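Local atomic coordinates of packaging enzyme P4 (Pseudomonas phage phi13, PDB entry 4BLP), a protein that probably hydrolyses nucleoside triphosphates as a hexameric RecA-like helicase motor that packages viral RNA into the capsid of a double-stranded RNA phage. Residues 97-102 with 197-202; 88-93 with 204-209; 272-275 with 279-282; 234-239 with 267-272; 52-57 with 63-68. One frame throughout, in Å; residues are numbered along the deposited sequence. Where two conformers were deposited one is given.

Contact 1: residues 97-102 with 197-202; sequences TWFVAN and LAVALL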
# COMPACT_ATOMS: atom_id res chain seq x y z
N THR D 97 -36.86 -20.43 16.29
CA THR D 97 -37.31 -19.26 17.05
C THR D 97 -36.23 -18.93 18.07
O THR D 97 -35.96 -17.76 18.30
CB THR D 97 -38.67 -19.51 17.71
OG1 THR D 97 -39.64 -19.76 16.69
CG2 THR D 97 -39.16 -18.33 18.59
N TRP D 98 -35.55 -19.99 18.61
CA TRP D 98 -34.49 -19.74 19.61
C TRP D 98 -33.42 -18.79 19.05
O TRP D 98 -33.04 -17.82 19.73
CB TRP D 98 -33.86 -21.06 20.13
CG TRP D 98 -32.93 -20.83 21.29
CD1 TRP D 98 -33.26 -20.82 22.61
CD2 TRP D 98 -31.54 -20.47 21.21
NE1 TRP D 98 -32.13 -20.54 23.37
CE2 TRP D 98 -31.07 -20.31 22.53
CE3 TRP D 98 -30.63 -20.36 20.15
CZ2 TRP D 98 -29.74 -19.97 22.81
CZ3 TRP D 98 -29.30 -20.05 20.43
CH2 TRP D 98 -28.88 -19.84 21.75
N PHE D 99 -32.92 -19.04 17.82
CA PHE D 99 -31.89 -18.18 17.27
C PHE D 99 -32.39 -16.74 17.06
O PHE D 99 -31.67 -15.80 17.38
CB PHE D 99 -31.37 -18.76 15.95
CG PHE D 99 -30.37 -19.84 16.25
CD1 PHE D 99 -29.07 -19.51 16.63
CD2 PHE D 99 -30.74 -21.18 16.25
CE1 PHE D 99 -28.14 -20.51 16.97
CE2 PHE D 99 -29.81 -22.18 16.59
CZ PHE D 99 -28.53 -21.82 16.97
N VAL D 100 -33.59 -16.57 16.54
CA VAL D 100 -34.11 -15.20 16.31
C VAL D 100 -34.33 -14.47 17.66
O VAL D 100 -33.84 -13.36 17.87
CB VAL D 100 -35.41 -15.28 15.48
CG1 VAL D 100 -36.02 -13.89 15.31
CG2 VAL D 100 -35.18 -15.93 14.12
N ALA D 101 -34.99 -15.15 18.61
CA ALA D 101 -35.32 -14.56 19.92
C ALA D 101 -34.08 -14.16 20.75
O ALA D 101 -34.15 -13.20 21.53
CB ALA D 101 -36.18 -15.53 20.74
N ASN D 102 -32.98 -14.94 20.64
CA ASN D 102 -31.79 -14.71 21.45
C ASN D 102 -30.70 -14.00 20.66
O ASN D 102 -29.56 -14.00 21.11
CB ASN D 102 -31.27 -16.08 22.01
CG ASN D 102 -32.21 -16.65 23.03
OD1 ASN D 102 -32.31 -16.17 24.16
ND2 ASN D 102 -33.10 -17.56 22.60
N LEU D 197 -19.84 -17.70 13.25
CA LEU D 197 -19.09 -18.55 14.18
C LEU D 197 -19.88 -18.86 15.45
O LEU D 197 -19.84 -19.99 15.90
CB LEU D 197 -17.75 -17.93 14.54
CG LEU D 197 -16.76 -18.87 15.25
CD1 LEU D 197 -16.51 -20.21 14.49
CD2 LEU D 197 -15.45 -18.17 15.48
N ALA D 198 -20.55 -17.87 16.03
CA ALA D 198 -21.30 -18.09 17.26
C ALA D 198 -22.42 -19.11 17.01
O ALA D 198 -22.58 -20.06 17.80
CB ALA D 198 -21.89 -16.76 17.77
N VAL D 199 -23.17 -18.93 15.91
CA VAL D 199 -24.29 -19.84 15.59
C VAL D 199 -23.74 -21.26 15.36
O VAL D 199 -24.31 -22.23 15.86
CB VAL D 199 -25.11 -19.31 14.38
CG1 VAL D 199 -26.09 -20.35 13.85
CG2 VAL D 199 -25.87 -18.05 14.79
N ALA D 200 -22.63 -21.36 14.61
CA ALA D 200 -21.99 -22.67 14.36
C ALA D 200 -21.57 -23.34 15.66
O ALA D 200 -21.85 -24.54 15.86
CB ALA D 200 -20.78 -22.49 13.44
N LEU D 201 -20.86 -22.60 16.53
CA LEU D 201 -20.39 -23.18 17.81
C LEU D 201 -21.56 -23.57 18.70
O LEU D 201 -21.50 -24.59 19.38
CB LEU D 201 -19.47 -22.18 18.55
CG LEU D 201 -18.14 -21.92 17.79
CD1 LEU D 201 -17.31 -20.85 18.53
CD2 LEU D 201 -17.32 -23.26 17.67
N LEU D 202 -22.63 -22.75 18.73
CA LEU D 202 -23.81 -23.09 19.55
C LEU D 202 -24.47 -24.38 19.07
O LEU D 202 -24.75 -25.28 19.88
CB LEU D 202 -24.81 -21.92 19.54
CG LEU D 202 -24.42 -20.75 20.45
CD1 LEU D 202 -25.19 -19.44 20.01
CD2 LEU D 202 -24.74 -21.08 21.89

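Contact 2: residues 88-93 with 204-209; sequences ALVASD and ATADYR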
# COMPACT_ATOMS: atom_id res chain seq x y z
N ALA D 88 -29.30 -23.78 26.83
CA ALA D 88 -30.62 -23.22 26.56
C ALA D 88 -31.13 -23.71 25.17
O ALA D 88 -32.28 -24.09 25.05
CB ALA D 88 -30.57 -21.69 26.61
N LEU D 89 -30.25 -23.78 24.16
CA LEU D 89 -30.64 -24.26 22.83
C LEU D 89 -31.04 -25.75 22.87
O LEU D 89 -32.05 -26.13 22.27
CB LEU D 89 -29.48 -24.03 21.85
CG LEU D 89 -29.61 -24.63 20.44
CD1 LEU D 89 -30.88 -24.08 19.71
CD2 LEU D 89 -28.33 -24.33 19.63
N VAL D 90 -30.25 -26.58 23.61
CA VAL D 90 -30.57 -28.01 23.79
C VAL D 90 -31.99 -28.15 24.42
O VAL D 90 -32.78 -29.01 24.04
CB VAL D 90 -29.50 -28.72 24.68
CG1 VAL D 90 -29.95 -30.11 25.14
CG2 VAL D 90 -28.17 -28.82 23.94
N ALA D 91 -32.28 -27.32 25.41
CA ALA D 91 -33.56 -27.39 26.11
C ALA D 91 -34.73 -26.81 25.30
O ALA D 91 -35.89 -27.07 25.64
CB ALA D 91 -33.46 -26.65 27.44
N SER D 92 -34.44 -26.05 24.25
CA SER D 92 -35.45 -25.33 23.46
C SER D 92 -36.38 -26.25 22.72
O SER D 92 -35.93 -27.16 22.04
CB SER D 92 -34.80 -24.37 22.46
OG SER D 92 -35.87 -23.63 21.87
N ASP D 93 -37.67 -25.97 22.81
CA ASP D 93 -38.68 -26.71 22.07
C ASP D 93 -38.82 -26.16 20.66
O ASP D 93 -39.49 -26.78 19.84
CB ASP D 93 -40.01 -26.70 22.82
CG ASP D 93 -39.98 -27.68 23.98
OD1 ASP D 93 -39.28 -28.72 23.86
OD2 ASP D 93 -40.58 -27.38 25.02
N ALA D 204 -23.13 -26.82 17.16
CA ALA D 204 -22.24 -27.98 17.34
C ALA D 204 -22.17 -28.39 18.82
O ALA D 204 -22.20 -29.60 19.14
CB ALA D 204 -20.85 -27.64 16.80
N THR D 205 -22.14 -27.41 19.73
CA THR D 205 -22.10 -27.69 21.18
C THR D 205 -23.40 -28.39 21.59
O THR D 205 -23.38 -29.27 22.49
CB THR D 205 -21.84 -26.39 21.97
OG1 THR D 205 -20.54 -25.89 21.58
CG2 THR D 205 -21.83 -26.59 23.50
N ALA D 206 -24.53 -28.01 20.92
CA ALA D 206 -25.87 -28.60 21.14
C ALA D 206 -26.06 -29.92 20.39
O ALA D 206 -27.19 -30.42 20.28
CB ALA D 206 -26.95 -27.61 20.74
N ASP D 207 -24.95 -30.49 19.89
CA ASP D 207 -24.86 -31.82 19.25
C ASP D 207 -25.55 -31.91 17.88
O ASP D 207 -25.97 -33.00 17.47
CB ASP D 207 -25.41 -32.95 20.18
CG ASP D 207 -24.84 -34.33 19.86
OD1 ASP D 207 -23.71 -34.40 19.31
OD2 ASP D 207 -25.54 -35.33 20.11
N TYR D 208 -25.62 -30.78 17.15
CA TYR D 208 -26.09 -30.79 15.77
C TYR D 208 -24.92 -31.05 14.84
O TYR D 208 -23.83 -30.51 15.06
CB TYR D 208 -26.69 -29.42 15.37
CG TYR D 208 -28.04 -29.12 15.96
CD1 TYR D 208 -28.16 -28.65 17.27
CD2 TYR D 208 -29.19 -29.26 15.21
CE1 TYR D 208 -29.41 -28.40 17.83
CE2 TYR D 208 -30.44 -28.98 15.75
CZ TYR D 208 -30.55 -28.59 17.08
OH TYR D 208 -31.78 -28.29 17.61
N ARG D 209 -25.15 -31.81 13.77
CA ARG D 209 -24.17 -31.91 12.69
C ARG D 209 -24.43 -30.67 11.87
O ARG D 209 -25.46 -30.60 11.19
CB ARG D 209 -24.32 -33.19 11.84
CG ARG D 209 -23.41 -33.17 10.58
CD ARG D 209 -21.90 -33.07 10.89
NE ARG D 209 -21.46 -34.21 11.71
CZ ARG D 209 -20.89 -34.11 12.90
NH1 ARG D 209 -20.56 -32.92 13.39
NH2 ARG D 209 -20.61 -35.20 13.60
O HOH W 1 -31.92 -28.07 20.22

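Contact 3: residues 272-275 with 279-282; sequences NIAA and GMTV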
# COMPACT_ATOMS: atom_id res chain seq x y z
N ASN D 272 -1.96 -27.19 1.17
CA ASN D 272 -1.81 -26.21 2.25
C ASN D 272 -3.07 -26.15 3.10
O ASN D 272 -2.98 -25.99 4.32
CB ASN D 272 -1.48 -24.83 1.66
CG ASN D 272 -0.09 -24.76 1.05
OD1 ASN D 272 0.80 -25.52 1.39
ND2 ASN D 272 0.14 -23.86 0.11
N ILE D 273 -4.25 -26.29 2.47
CA ILE D 273 -5.51 -26.30 3.23
C ILE D 273 -5.56 -27.55 4.12
O ILE D 273 -5.86 -27.45 5.32
CB ILE D 273 -6.74 -26.22 2.28
CG1 ILE D 273 -6.80 -24.85 1.62
CG2 ILE D 273 -8.04 -26.48 3.06
CD1 ILE D 273 -7.91 -24.70 0.56
N ALA D 274 -5.23 -28.74 3.56
CA ALA D 274 -5.23 -29.99 4.34
C ALA D 274 -4.27 -29.90 5.54
O ALA D 274 -4.58 -30.42 6.60
CB ALA D 274 -4.81 -31.16 3.45
N ALA D 275 -3.13 -29.18 5.38
CA ALA D 275 -2.13 -29.03 6.42
C ALA D 275 -2.59 -28.06 7.49
O ALA D 275 -1.94 -27.98 8.54
CB ALA D 275 -0.83 -28.52 5.80
N GLY D 279 -9.70 -31.89 8.91
CA GLY D 279 -10.10 -32.75 7.79
C GLY D 279 -10.42 -31.97 6.55
O GLY D 279 -10.81 -30.81 6.62
N MET D 280 -10.28 -32.62 5.39
CA MET D 280 -10.57 -31.96 4.13
C MET D 280 -11.13 -32.99 3.16
O MET D 280 -10.57 -34.08 3.04
CB MET D 280 -9.28 -31.34 3.53
CG MET D 280 -9.53 -30.66 2.20
SD MET D 280 -8.05 -29.88 1.52
CE MET D 280 -7.35 -31.29 0.61
N THR D 281 -12.19 -32.63 2.45
CA THR D 281 -12.78 -33.44 1.37
C THR D 281 -12.76 -32.61 0.11
O THR D 281 -13.22 -31.46 0.13
CB THR D 281 -14.25 -33.88 1.72
OG1 THR D 281 -14.24 -34.63 2.92
CG2 THR D 281 -14.89 -34.73 0.59
N VAL D 282 -12.20 -33.17 -0.97
CA VAL D 282 -12.21 -32.51 -2.29
C VAL D 282 -13.39 -33.11 -3.05
O VAL D 282 -13.51 -34.35 -3.16
CB VAL D 282 -10.88 -32.69 -3.08
CG1 VAL D 282 -10.99 -32.06 -4.48
CG2 VAL D 282 -9.71 -32.09 -2.30

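Contact 4: residues 234-239 with 267-272; sequences ALYAAL and SLVYNN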
# COMPACT_ATOMS: atom_id res chain seq x y z
N ALA D 234 -2.50 -15.84 4.83
CA ALA D 234 -3.31 -15.53 6.00
C ALA D 234 -4.59 -16.39 6.03
O ALA D 234 -5.14 -16.62 7.11
CB ALA D 234 -3.68 -14.05 6.02
N LEU D 235 -5.04 -16.91 4.87
CA LEU D 235 -6.23 -17.77 4.84
C LEU D 235 -5.89 -19.08 5.56
O LEU D 235 -6.72 -19.59 6.29
CB LEU D 235 -6.66 -18.07 3.40
CG LEU D 235 -7.90 -18.96 3.26
CD1 LEU D 235 -9.17 -18.37 3.95
CD2 LEU D 235 -8.16 -19.29 1.77
N TYR D 236 -4.69 -19.62 5.31
CA TYR D 236 -4.30 -20.89 5.96
C TYR D 236 -4.18 -20.70 7.45
O TYR D 236 -4.64 -21.56 8.19
CB TYR D 236 -2.98 -21.40 5.41
CG TYR D 236 -2.94 -21.51 3.90
CD1 TYR D 236 -3.95 -22.15 3.20
CD2 TYR D 236 -1.86 -21.01 3.18
CE1 TYR D 236 -3.89 -22.30 1.81
CE2 TYR D 236 -1.79 -21.14 1.80
CZ TYR D 236 -2.81 -21.77 1.12
OH TYR D 236 -2.69 -21.93 -0.24
N ALA D 237 -3.55 -19.57 7.89
CA ALA D 237 -3.44 -19.30 9.34
C ALA D 237 -4.84 -19.15 9.94
O ALA D 237 -5.09 -19.61 11.06
CB ALA D 237 -2.63 -18.01 9.56
N ALA D 238 -5.76 -18.51 9.20
CA ALA D 238 -7.16 -18.31 9.70
C ALA D 238 -7.84 -19.65 9.86
O ALA D 238 -8.55 -19.88 10.83
CB ALA D 238 -7.98 -17.42 8.75
N LEU D 239 -7.66 -20.53 8.87
CA LEU D 239 -8.30 -21.87 8.97
C LEU D 239 -7.73 -22.65 10.17
O LEU D 239 -8.48 -23.31 10.88
CB LEU D 239 -8.05 -22.65 7.67
CG LEU D 239 -8.85 -22.13 6.45
CD1 LEU D 239 -8.42 -22.88 5.19
CD2 LEU D 239 -10.40 -22.28 6.66
N SER D 267 -3.24 -28.17 -6.68
CA SER D 267 -2.71 -29.24 -5.83
C SER D 267 -1.96 -28.67 -4.63
O SER D 267 -2.15 -29.16 -3.51
CB SER D 267 -1.78 -30.16 -6.63
OG SER D 267 -2.53 -30.82 -7.64
N LEU D 268 -1.13 -27.63 -4.85
CA LEU D 268 -0.38 -26.98 -3.78
C LEU D 268 -1.34 -26.32 -2.78
O LEU D 268 -1.17 -26.47 -1.57
CB LEU D 268 0.57 -25.91 -4.36
CG LEU D 268 1.81 -26.30 -5.14
CD1 LEU D 268 2.66 -25.05 -5.37
CD2 LEU D 268 2.66 -27.33 -4.42
N VAL D 269 -2.33 -25.57 -3.30
CA VAL D 269 -3.29 -24.89 -2.41
C VAL D 269 -4.07 -25.91 -1.59
O VAL D 269 -4.23 -25.73 -0.38
CB VAL D 269 -4.21 -23.94 -3.24
CG1 VAL D 269 -5.35 -23.36 -2.38
CG2 VAL D 269 -3.37 -22.80 -3.83
N TYR D 270 -4.54 -27.00 -2.22
CA TYR D 270 -5.32 -28.02 -1.50
C TYR D 270 -4.43 -28.68 -0.43
O TYR D 270 -4.91 -28.91 0.67
CB TYR D 270 -5.92 -29.04 -2.47
CG TYR D 270 -7.11 -28.54 -3.29
CD1 TYR D 270 -7.50 -27.20 -3.25
CD2 TYR D 270 -7.83 -29.39 -4.11
CE1 TYR D 270 -8.57 -26.73 -4.02
CE2 TYR D 270 -8.93 -28.94 -4.85
CZ TYR D 270 -9.28 -27.61 -4.82
OH TYR D 270 -10.34 -27.15 -5.57
N ASN D 271 -3.13 -28.93 -0.74
CA ASN D 271 -2.21 -29.47 0.28
C ASN D 271 -2.07 -28.50 1.46
O ASN D 271 -2.04 -28.93 2.61
CB ASN D 271 -0.83 -29.74 -0.32
CG ASN D 271 -0.78 -30.93 -1.23
OD1 ASN D 271 -1.66 -31.80 -1.21
ND2 ASN D 271 0.29 -31.01 -2.03
N ASN D 272 -1.96 -27.19 1.17
CA ASN D 272 -1.81 -26.21 2.25
C ASN D 272 -3.07 -26.15 3.10
O ASN D 272 -2.98 -25.99 4.32
CB ASN D 272 -1.48 -24.83 1.66
CG ASN D 272 -0.09 -24.76 1.05
OD1 ASN D 272 0.80 -25.52 1.39
ND2 ASN D 272 0.14 -23.86 0.11

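Contact 5: residues 52-57 with 63-68; sequences KSLRDG and PSEILF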
# COMPACT_ATOMS: atom_id res chain seq x y z
N LYS D 52 -9.95 -3.50 31.96
CA LYS D 52 -11.25 -4.15 31.77
C LYS D 52 -11.14 -5.43 30.94
O LYS D 52 -10.12 -5.66 30.29
CB LYS D 52 -12.26 -3.18 31.12
CG LYS D 52 -12.57 -2.01 32.06
CD LYS D 52 -13.67 -1.13 31.51
CE LYS D 52 -14.06 -0.05 32.48
NZ LYS D 52 -15.05 0.89 31.89
N SER D 53 -12.17 -6.28 31.02
CA SER D 53 -12.20 -7.53 30.27
C SER D 53 -12.25 -7.24 28.78
O SER D 53 -12.61 -6.11 28.38
CB SER D 53 -13.42 -8.34 30.66
OG SER D 53 -14.61 -7.68 30.26
N LEU D 54 -12.00 -8.26 27.97
CA LEU D 54 -12.08 -8.07 26.49
C LEU D 54 -13.52 -7.69 26.09
O LEU D 54 -13.70 -6.84 25.22
CB LEU D 54 -11.64 -9.33 25.77
CG LEU D 54 -10.11 -9.57 25.87
CD1 LEU D 54 -9.77 -11.03 25.56
CD2 LEU D 54 -9.35 -8.69 24.87
N ARG D 55 -14.55 -8.30 26.72
CA ARG D 55 -15.93 -7.94 26.37
C ARG D 55 -16.27 -6.50 26.74
O ARG D 55 -17.16 -5.90 26.13
CB ARG D 55 -16.94 -8.91 26.99
CG ARG D 55 -17.04 -8.88 28.50
CD ARG D 55 -18.33 -9.59 28.95
NE ARG D 55 -19.54 -9.10 28.27
CZ ARG D 55 -20.30 -8.11 28.72
NH1 ARG D 55 -19.99 -7.47 29.84
NH2 ARG D 55 -21.39 -7.75 28.05
N ASP D 56 -15.58 -5.96 27.72
CA ASP D 56 -15.84 -4.59 28.18
C ASP D 56 -14.86 -3.56 27.58
O ASP D 56 -14.75 -2.44 28.09
CB ASP D 56 -15.79 -4.52 29.71
CG ASP D 56 -16.92 -5.25 30.43
OD1 ASP D 56 -17.94 -5.58 29.78
OD2 ASP D 56 -16.78 -5.51 31.63
N GLY D 57 -14.20 -3.92 26.49
CA GLY D 57 -13.36 -2.95 25.79
C GLY D 57 -11.92 -2.83 26.26
O GLY D 57 -11.19 -1.96 25.79
N PRO D 63 -11.09 -15.61 32.60
CA PRO D 63 -10.79 -17.05 32.39
C PRO D 63 -11.68 -17.68 31.32
O PRO D 63 -11.27 -18.66 30.69
CB PRO D 63 -11.07 -17.67 33.77
CG PRO D 63 -10.87 -16.51 34.73
CD PRO D 63 -11.42 -15.32 34.02
N SER D 64 -12.88 -17.11 31.07
CA SER D 64 -13.80 -17.63 30.05
C SER D 64 -13.48 -17.15 28.62
O SER D 64 -14.05 -17.69 27.66
CB SER D 64 -15.23 -17.21 30.38
OG SER D 64 -15.33 -15.80 30.49
N GLU D 65 -12.62 -16.12 28.47
CA GLU D 65 -12.37 -15.54 27.13
C GLU D 65 -11.15 -16.09 26.43
O GLU D 65 -10.09 -16.21 27.03
CB GLU D 65 -12.19 -14.02 27.24
CG GLU D 65 -13.46 -13.27 27.65
CD GLU D 65 -13.30 -11.78 27.92
OE1 GLU D 65 -12.25 -11.36 28.46
OE2 GLU D 65 -14.27 -11.04 27.64
N ILE D 66 -11.28 -16.42 25.14
CA ILE D 66 -10.14 -16.83 24.33
C ILE D 66 -9.99 -15.80 23.21
O ILE D 66 -10.88 -15.69 22.37
CB ILE D 66 -10.24 -18.25 23.74
CG1 ILE D 66 -10.47 -19.32 24.84
CG2 ILE D 66 -8.96 -18.58 22.90
CD1 ILE D 66 -10.95 -20.67 24.25
N LEU D 67 -8.87 -15.10 23.18
CA LEU D 67 -8.57 -14.14 22.12
C LEU D 67 -7.87 -14.86 20.97
O LEU D 67 -6.94 -15.64 21.21
CB LEU D 67 -7.64 -13.03 22.67
CG LEU D 67 -7.16 -11.97 21.67
CD1 LEU D 67 -8.35 -11.04 21.24
CD2 LEU D 67 -6.03 -11.12 22.31
N PHE D 68 -8.31 -14.62 19.74
CA PHE D 68 -7.66 -15.17 18.55
C PHE D 68 -7.84 -14.18 17.41
O PHE D 68 -8.36 -13.08 17.61
CB PHE D 68 -8.21 -16.58 18.22
CG PHE D 68 -9.68 -16.67 17.85
CD1 PHE D 68 -10.67 -16.58 18.83
CD2 PHE D 68 -10.07 -16.93 16.54
CE1 PHE D 68 -12.04 -16.74 18.50
CE2 PHE D 68 -11.42 -17.10 16.21
CZ PHE D 68 -12.40 -16.97 17.19

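Contact 1: residues 97-102 with 197-202
Phe99 lies obliquely across Val199, so that one corner of its ring meets both methyls of the valine. Its CE1 stands 3.7 Å from Val199 CG1, and Val199 CG2 is 4.0 Å from the neighbouring Phe99 CD1. Trp98 approaches differently: the far rim of its indole, CH2, comes edge-on to Leu202 CD1 at 4.1 Å, the methyl lying near the plane of the ring and the two side chains crossing at about a right angle. Leu202 CD1 also lies near Phe99 CE1, at a longer 4.4 Å, so it borders both rings. These four side chains, all buried, join helix 95-101 to helix 193-205 of the P-loop NTPase fold. The axes of 97-101 and 197-202 run closer to antiparallel than parallel, 141° between directions, and come no closer than 12.5 Å, a separation that the aromatic rings span. Within 97-102, Trp98 CE3 sits over the centre of the Phe99 ring face, which steadies one ring against the other. The indole owes its place to a chi1 of -171°, with CG opposite the backbone N. Over one of its faces lies Asn102 ND2, which donates to Trp98 O at 2.9 Å, where Asn102 N also bonds. Ile106 of helix 103-106 touches both aromatics and Leu202.

Contact 2: residues 88-93 with 204-209
Tyr208 OH and Leu89 O are joined by one water. The phenol oxygen lies 2.6 Å from it, and the water donates a hydrogen to Leu89 O at 2.8 Å. Lying in the plane of the Tyr208 ring at its edge, the water extends the reach of the phenol to a carbonyl near the end of helix 79-91. Leu89 O also accepts from Ser92 N at 3.1 Å, so two donors hold this oxygen. Beside the polar bridge, Ala206 CB fits between two side chains of the first segment: Val90 CG2 is 3.6 Å away and Leu89 CD2 is 3.7 Å away. Val90 CG2 also touches Ala206 CA, and it is only this branch of the valine that does the touching. The Ala206 methyl lies at the edge of the Tyr208 ring as well, in its plane. Ala206 is the first residue past helix 193-205, which ends in a Schellman motif. Asp207, with positive phi, is its C' residue; Tyr208 N bonds back to Leu203 O, and Asp207 N to Ala204 O at 3.0 Å. Past the turn the chain enters strand 210-213 of the central sheet, and Arg209 already pairs through its backbone with Asp169 and Val170. Helix 95-101 borders both segments, Phe99 touching Leu89 and Pro95 touching Tyr208.

Contact 3: residues 272-275 with 279-282
Met280 reaches from the start of strand 279-284 to the end of helix 266-274, closing a tight helix-to-strand connection on an inner strand of the central sheet of the P-loop NTPase fold. Only three residues separate the two segments, and the alpha carbons of Ala274 and Met280 lie 5.7 Å apart. The contact across them is apolar, carried by the sulfur and the terminal methyl of one methionine. The sulfur meets the helix at two places. Ile273 CG2 is 3.7 Å from Met280 SD, the isoleucine and methionine side chains crossing at about a right angle, and the backbone nitrogen Ala274 N is equally 3.7 Å from the sulfur, a packing contact and not a hydrogen bond. Backbone hydrogen bonds anchor the strand on both flanks: Gly279 and Thr281 pair with strand 147-152, Met280 with Thr292 of strand 287-295. Among the side chains of the strand, Thr281 OG1 bonds to His149 and Gln291. Val150 touches both Ile273 and Met280, so the helix rests on the sheet over more than the methionine alone. The reach of the methionine follows from its torsions. Two extended ones, chi1 179° and chi2 178°, carry the sulfur straight out from the strand, and the bend at chi3, 88°, swings the terminal methyl alongside the helix, where Met280 CE lies 3.8 Å from Ala274 CB.

Contact 4: residues 234-239 with 267-272
Val269 is the first residue of 267-272 to meet Tyr236, and it does so at the phenol end. Its CG1 lies 3.7 Å from Tyr236 OH and its CG2 is 3.8 Å from the same oxygen, so the fork of the valine straddles the hydroxyl. Val269 O also stands near the ring, obliquely to it. One residue on, Tyr270 leaves the backbone away from 234-239 and packs on Met280 and Val282 of the central sheet, while Asn271 packs on Thr155 of a neighbouring subunit. Asn272 brings the chain back to the tyrosine. Its CB sits over one ring face in a CH-pi contact, 3.6 Å from the ring centroid and 20° off the ring normal. The point of closest approach is displaced toward the hydroxyl, with Asn272 CB only 3.4 Å from Tyr236 CZ. The amide stands beside its backbone N, its plane 69° from that of the ring, and Asn272 ND2 reaches Tyr236 OH at 3.4 Å. This hydrogen bond is weak, though nearly straight at 163°. The two helices thus meet mainly through a single aromatic side chain, laid from helix 233-248 against helix 266-274 in the NTPase domain. Tyr236 also packs on Arg216 of the neighbouring subunit, which places the contact at a subunit boundary of the hexamer. Chemically, the ring is held by its face and its hydroxyl together: the CH-pi contact and the valine methyls round the hydroxyl make up the packing, and the weak amide bond adds a directional element that probably limits rotation of the asparagine amide.

Contact 5: residues 52-57 with 63-68
Glu65 grips two successive backbone N-H groups with its carboxylate: Leu54 N donates to Glu65 OE1 at 3.1 Å, and Arg55 N to Glu65 OE2 at 2.9 Å. Both donors approach on the syn sides, somewhat out of the carboxylate plane, and the bonds are moderately bent, with N-H...O angles of 146° and 140°. Leu54 CB lies against the same carboxylate, 3.4 Å from Glu65 OE1, and farther along Leu54 CD1 meets Leu67 CB at 4.1 Å, the leucines crossing at about a right angle. The glutamate reaches the turn because its chain runs extended beyond CG (chi2 174°). Here strand 65-70, the outer strand of a three-stranded antiparallel sheet, pins the loop that follows helix 47-51. Glu65 OE1 has a further donor in Leu62 N, which ties the intervening loop to the same carboxylate. The turn is shaped from within as well: Ser53 OG accepts from Asp56 N at 3.2 Å in an ST motif. Arg55 directs its guanidinium away from the glutamate, forming a salt bridge from Arg55 NH1 to Asp56 OD1 at 2.8 Å. Behind the first shell, Val76 of strand 73-78 touches Leu54 and Glu65, and Phe111 touches Arg55 and Glu65.

In the fold
Contacts 1 and 2 adjoin, their centres about 10 Å apart, and both hold helix 193-205, against helices 95-101 and 79-91 respectively; Phe99 CZ packs 3.7 Å from Leu89 CD2. Contact 5 touches contact 1 where Leu197 CD2 meets Phe68 CZ at 3.7 Å, linking the small antiparallel sheet to this group. Contacts 3 and 4 form a second cluster, centres about 8 Å apart, sharing Asn272 and helix 266-274. It lies across the chain's centre from contact 1, with centres about 27 and 28 Å away. Contact 4 faces Thr155 of the neighbouring subunit, in the loop of that subunit's probable P-loop (Gly153 to Ser160).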